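PDB 3LV4: glycoside hydrolase YxiA from Bacillus licheniformis, which probably hydrolyses glycosidic bonds in L-arabinan, as a calcium-binding member of glycoside hydrolase family 43 resembling arabinan endo-1,5-alpha-L-arabinosidases. Local coordinates for residues Pro58-Tyr61 and Glu62-Glu66; Glu401-Asp405 and Gly406-Asp410. All blocks are in the same frame, centred on the assembly; numbering follows the deposited sequence.

In the fold
The two contacts lie on opposite sides of the chain's centre, 53 Å apart between centres and about 42 Å between nearest atoms. Contact 1 (residues 58-66) comes first along the chain, in the five-bladed beta-propeller of family 43, where the short helices 60-63 and 65-71 lie in the connection between the four-stranded blades 17-47 and 80-126. Contact 2 (residues 401-410) comes much later, as the hairpin of strands 399-404 and 407-418 in the C-terminal lipocalin-like region. They share no helix, strand or sheet. Both are local and lie away from the predicted catalytic residues Asp15, Asp148 and Glu201: one packs a link between blades, the other closes a C-terminal hairpin.

Contact 1: residues Pro58-Tyr61 and Glu62-Glu66; sequences PNVY and EELKE
Asn59 meets Glu62 and Glu63 through both its backbone oxygen and its side-chain amide. ND2 divides its bonds between the two carboxylates: it lies 3.0 Å from Glu62 OE1 in a nearly straight bond and 2.9 Å from Glu63 OE1. Both acceptors lie close to the amide plane, but the carboxylate of Glu62 is turned 77° against it and that of Glu63 50°. Glu63 OE1 offers its anti lone pair, whereas Glu62 OE1 is met on its anti side, somewhat out of plane. The Glu62 chain runs out extended to reach the amide; that of Glu63 bends at chi2 (66°) and brings OE1 back to it. Asn59 stands at the N-cap position of the short helix 60-63, in the connection between two propeller blades, yet its side chain makes no capping bond. Its backbone O accepts from Glu62 N and Glu63 N, each at 2.8 Å, from opposite faces of the carbonyl plane. Val60 O receives Leu64 N at 3.0 Å, while Val60 CG2 and Leu64 CD1 touch loosely at 4.2 Å. Leu64 is the first residue to leave helical geometry and is also the N-cap residue of helix 65-71. Tyr61 O lies against Lys65 CB; the Tyr61 ring meets Phe68 and its OH bonds to Asp74 O. Glu63 ties the connection to strand 118-126 of the second blade, OE2 accepting from Asn119 N and OE1 forming a salt bridge with Lys118, so OE1 is shared between the Asn59 amide and a lysine that probably stabilises its negative charge.

Contact 2: residues Glu401-Asp405 and Gly406-Asp410; sequences ELKID and GKTYD
Tyr409 lies across Leu402 in a two-residue beta hairpin, its CB 3.8 Å from Leu402 CD1. With chi1 at -65°, CG sits beside the backbone N and the ring runs back toward the turn, its edge meeting Leu402 O and Ile404 O in plane, the latter 3.6 Å from CE1. Leu402 and Tyr409 form a hydrogen-bonded pair with reciprocal backbone bonds, Tyr409 N to Leu402 O being 2.8 Å; Ile404 and Lys407 repeat the pattern. Their side chains share one face, on which Ile384 and Ala430 also pack. On the other face Lys403 lies alongside Thr408, its CE 3.6 Å from OG1. A bend at chi4 (69°) turns Lys403 NZ to Glu401 OE2, a salt bridge (3.3 Å) whose hydrogen bond is weak; Thr408 CG2 also packs beside it. Asp405 and Gly406 form the corners of a type I' turn, both with positive phi. A water donates to Asp405 OD2 (2.7 Å) and to Tyr409 OH (2.8 Å). Thus the buried ring sets its edge against backbone oxygens, while its hydroxyl joins a water-linked network tying Asp405 to Arg361 by a salt bridge and reaching Asp436, whose OD1 hydrogen-bonds Tyr409 OH and OD2 salt-bridges Lys407 NZ.

Contact 1: residues Pro58-Tyr61 and Glu62-Glu66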
loop_
_atom_site.group_PDB
_atom_site.type_symbol
_atom_site.label_atom_id
_atom_site.label_comp_id
_atom_site.label_asym_id
_atom_site.label_seq_id
_atom_site.Cartn_x
_atom_site.Cartn_y
_atom_site.Cartn_z
ATOM N N PRO A 58 23.152 -1.131 -14.545
ATOM C CA PRO A 58 24.387 -0.341 -14.429
ATOM C C PRO A 58 24.557 0.719 -15.519
ATOM O O PRO A 58 25.249 1.712 -15.293
ATOM C CB PRO A 58 25.495 -1.398 -14.534
ATOM C CG PRO A 58 24.841 -2.693 -14.194
ATOM C CD PRO A 58 23.407 -2.581 -14.605
ATOM N N ASN A 59 23.951 0.500 -16.683
ATOM C CA ASN A 59 23.987 1.469 -17.778
ATOM C C ASN A 59 22.642 2.168 -17.936
ATOM O O ASN A 59 22.241 2.528 -19.052
ATOM C CB ASN A 59 24.332 0.765 -19.088
ATOM C CG ASN A 59 23.240 -0.190 -19.535
ATOM O OD1 ASN A 59 22.592 -0.846 -18.712
ATOM N ND2 ASN A 59 23.032 -0.277 -20.840
ATOM N N VAL A 60 21.952 2.359 -16.815
ATOM C CA VAL A 60 20.565 2.828 -16.822
ATOM C C VAL A 60 20.280 4.002 -17.764
ATOM O O VAL A 60 19.253 4.005 -18.441
ATOM C CB VAL A 60 20.064 3.155 -15.381
ATOM C CG1 VAL A 60 20.908 4.257 -14.752
ATOM C CG2 VAL A 60 18.571 3.521 -15.377
ATOM N N TYR A 61 21.167 4.994 -17.822
ATOM C CA TYR A 61 20.865 6.175 -18.643
ATOM C C TYR A 61 20.877 5.878 -20.141
ATOM O O TYR A 61 20.176 6.537 -20.914
ATOM C CB TYR A 61 21.757 7.377 -18.289
ATOM C CG TYR A 61 21.324 8.061 -17.014
ATOM C CD1 TYR A 61 20.036 8.572 -16.885
ATOM C CD2 TYR A 61 22.194 8.194 -15.937
ATOM C CE1 TYR A 61 19.625 9.204 -15.721
ATOM C CE2 TYR A 61 21.793 8.830 -14.766
ATOM C CZ TYR A 61 20.505 9.323 -14.666
ATOM O OH TYR A 61 20.099 9.949 -13.516
ATOM N N GLU A 62 21.657 4.878 -20.538
ATOM C CA GLU A 62 21.645 4.392 -21.912
ATOM C C GLU A 62 20.505 3.396 -22.116
ATOM O O GLU A 62 19.778 3.463 -23.107
ATOM C CB GLU A 62 22.974 3.711 -22.245
ATOM C CG GLU A 62 22.948 2.843 -23.509
ATOM C CD GLU A 62 24.253 2.065 -23.728
ATOM O OE1 GLU A 62 24.635 1.238 -22.857
ATOM O OE2 GLU A 62 24.894 2.275 -24.784
ATOM N N GLU A 63 20.354 2.478 -21.165
ATOM C CA GLU A 63 19.409 1.379 -21.305
ATOM C C GLU A 63 17.983 1.891 -21.467
ATOM O O GLU A 63 17.229 1.389 -22.297
ATOM C CB GLU A 63 19.492 0.435 -20.101
ATOM C CG GLU A 63 18.742 -0.883 -20.284
ATOM C CD GLU A 63 19.353 -1.773 -21.376
ATOM O OE1 GLU A 63 20.540 -1.587 -21.719
ATOM O OE2 GLU A 63 18.643 -2.659 -21.894
ATOM N N LEU A 64 17.631 2.912 -20.690
ATOM C CA LEU A 64 16.266 3.413 -20.689
ATOM C C LEU A 64 16.194 4.822 -21.262
ATOM O O LEU A 64 15.300 5.594 -20.907
ATOM C CB LEU A 64 15.693 3.400 -19.261
ATOM C CG LEU A 64 15.784 2.064 -18.510
ATOM C CD1 LEU A 64 15.024 2.139 -17.172
ATOM C CD2 LEU A 64 15.259 0.922 -19.376
ATOM N N LYS A 65 17.133 5.159 -22.147
ATOM C CA LYS A 65 17.219 6.529 -22.644
ATOM C C LYS A 65 15.899 7.049 -23.210
ATOM O O LYS A 65 15.576 8.220 -23.020
ATOM C CB LYS A 65 18.341 6.693 -23.678
ATOM C CG LYS A 65 18.119 5.927 -24.963
ATOM C CD LYS A 65 19.360 5.990 -25.859
ATOM C CE LYS A 65 19.223 5.077 -27.068
ATOM N NZ LYS A 65 20.470 5.045 -27.882
ATOM N N GLU A 66 15.135 6.193 -23.894
ATOM C CA GLU A 66 13.901 6.661 -24.523
ATOM C C GLU A 66 12.912 7.131 -23.473
ATOM O O GLU A 66 12.139 8.065 -23.699
ATOM C CB GLU A 66 13.251 5.580 -25.398
ATOM C CG GLU A 66 13.948 5.324 -26.719
ATOM C CD GLU A 66 15.042 4.268 -26.617
ATOM O OE1 GLU A 66 15.191 3.646 -25.536
ATOM O OE2 GLU A 66 15.749 4.059 -27.628
#

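Contact 2: residues Glu401-Asp405 and Gly406-Asp410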
loop_
_atom_site.group_PDB
_atom_site.type_symbol
_atom_site.label_atom_id
_atom_site.label_comp_id
_atom_site.label_asym_id
_atom_site.label_seq_id
_atom_site.Cartn_x
_atom_site.Cartn_y
_atom_site.Cartn_z
ATOM N N GLU A 401 -14.802 -6.843 19.261
ATOM C CA GLU A 401 -15.861 -5.976 18.772
ATOM C C GLU A 401 -15.910 -4.770 19.704
ATOM O O GLU A 401 -15.878 -4.934 20.920
ATOM C CB GLU A 401 -17.199 -6.716 18.784
ATOM C CG GLU A 401 -18.327 -5.959 18.129
ATOM C CD GLU A 401 -19.636 -6.734 18.159
ATOM O OE1 GLU A 401 -19.621 -7.952 18.450
ATOM O OE2 GLU A 401 -20.679 -6.126 17.882
ATOM N N LEU A 402 -15.945 -3.563 19.144
ATOM C CA LEU A 402 -16.058 -2.353 19.958
ATOM C C LEU A 402 -17.181 -1.485 19.444
ATOM O O LEU A 402 -17.453 -1.450 18.242
ATOM C CB LEU A 402 -14.782 -1.507 19.912
ATOM C CG LEU A 402 -13.406 -2.132 20.054
ATOM C CD1 LEU A 402 -12.869 -2.472 18.676
ATOM C CD2 LEU A 402 -12.490 -1.140 20.767
ATOM N N LYS A 403 -17.824 -0.772 20.359
ATOM C CA LYS A 403 -18.797 0.235 19.971
ATOM C C LYS A 403 -18.374 1.574 20.532
ATOM O O LYS A 403 -18.384 1.781 21.746
ATOM C CB LYS A 403 -20.198 -0.141 20.440
ATOM C CG LYS A 403 -20.773 -1.345 19.715
ATOM C CD LYS A 403 -22.270 -1.464 19.986
ATOM C CE LYS A 403 -22.918 -2.525 19.104
ATOM N NZ LYS A 403 -22.468 -3.880 19.497
ATOM N N ILE A 404 -17.986 2.469 19.629
ATOM C CA ILE A 404 -17.446 3.777 19.975
ATOM C C ILE A 404 -17.946 4.771 18.947
ATOM O O ILE A 404 -18.089 4.422 17.777
ATOM C CB ILE A 404 -15.903 3.773 19.864
ATOM C CG1 ILE A 404 -15.294 2.750 20.819
ATOM C CG2 ILE A 404 -15.342 5.154 20.118
ATOM C CD1 ILE A 404 -13.836 2.406 20.479
ATOM N N ASP A 405 -18.211 6.003 19.381
ATOM C CA ASP A 405 -18.446 7.115 18.456
ATOM C C ASP A 405 -19.582 6.816 17.476
ATOM O O ASP A 405 -19.536 7.232 16.309
ATOM C CB ASP A 405 -17.149 7.474 17.695
ATOM C CG ASP A 405 -16.079 8.119 18.600
ATOM O OD1 ASP A 405 -16.433 8.992 19.425
ATOM O OD2 ASP A 405 -14.876 7.772 18.478
ATOM N N GLY A 406 -20.598 6.096 17.958
ATOM C CA GLY A 406 -21.773 5.778 17.164
ATOM C C GLY A 406 -21.580 4.681 16.131
ATOM O O GLY A 406 -22.462 4.430 15.309
ATOM N N LYS A 407 -20.427 4.021 16.176
ATOM C CA LYS A 407 -20.087 3.008 15.181
ATOM C C LYS A 407 -19.705 1.681 15.829
ATOM O O LYS A 407 -19.428 1.624 17.028
ATOM C CB LYS A 407 -18.965 3.515 14.272
ATOM C CG LYS A 407 -19.440 4.593 13.311
ATOM C CD LYS A 407 -18.307 5.189 12.518
ATOM C CE LYS A 407 -17.456 6.076 13.399
ATOM N NZ LYS A 407 -16.423 6.770 12.598
ATOM N N THR A 408 -19.721 0.619 15.029
ATOM C CA THR A 408 -19.310 -0.702 15.485
ATOM C C THR A 408 -18.040 -1.103 14.752
ATOM O O THR A 408 -17.959 -0.973 13.534
ATOM C CB THR A 408 -20.394 -1.760 15.217
ATOM O OG1 THR A 408 -21.586 -1.414 15.935
ATOM C CG2 THR A 408 -19.917 -3.134 15.675
ATOM N N TYR A 409 -17.052 -1.576 15.504
ATOM C CA TYR A 409 -15.751 -1.911 14.950
ATOM C C TYR A 409 -15.461 -3.377 15.176
ATOM O O TYR A 409 -15.643 -3.888 16.284
ATOM C CB TYR A 409 -14.656 -1.092 15.634
ATOM C CG TYR A 409 -14.742 0.388 15.381
ATOM C CD1 TYR A 409 -15.602 1.193 16.128
ATOM C CD2 TYR A 409 -13.970 0.987 14.394
ATOM C CE1 TYR A 409 -15.687 2.563 15.898
ATOM C CE2 TYR A 409 -14.047 2.353 14.156
ATOM C CZ TYR A 409 -14.906 3.131 14.910
ATOM O OH TYR A 409 -14.979 4.482 14.680
ATOM N N ASP A 410 -15.002 -4.048 14.126
ATOM C CA ASP A 410 -14.647 -5.458 14.198
ATOM C C ASP A 410 -13.166 -5.592 13.935
ATOM O O ASP A 410 -12.659 -5.073 12.937
ATOM C CB ASP A 410 -15.430 -6.248 13.147
ATOM C CG ASP A 410 -16.898 -6.375 13.504
ATOM O OD1 ASP A 410 -17.208 -7.162 14.417
ATOM O OD2 ASP A 410 -17.737 -5.684 12.888
HETATM O O HOH W 1 -13.896 6.421 16.350
#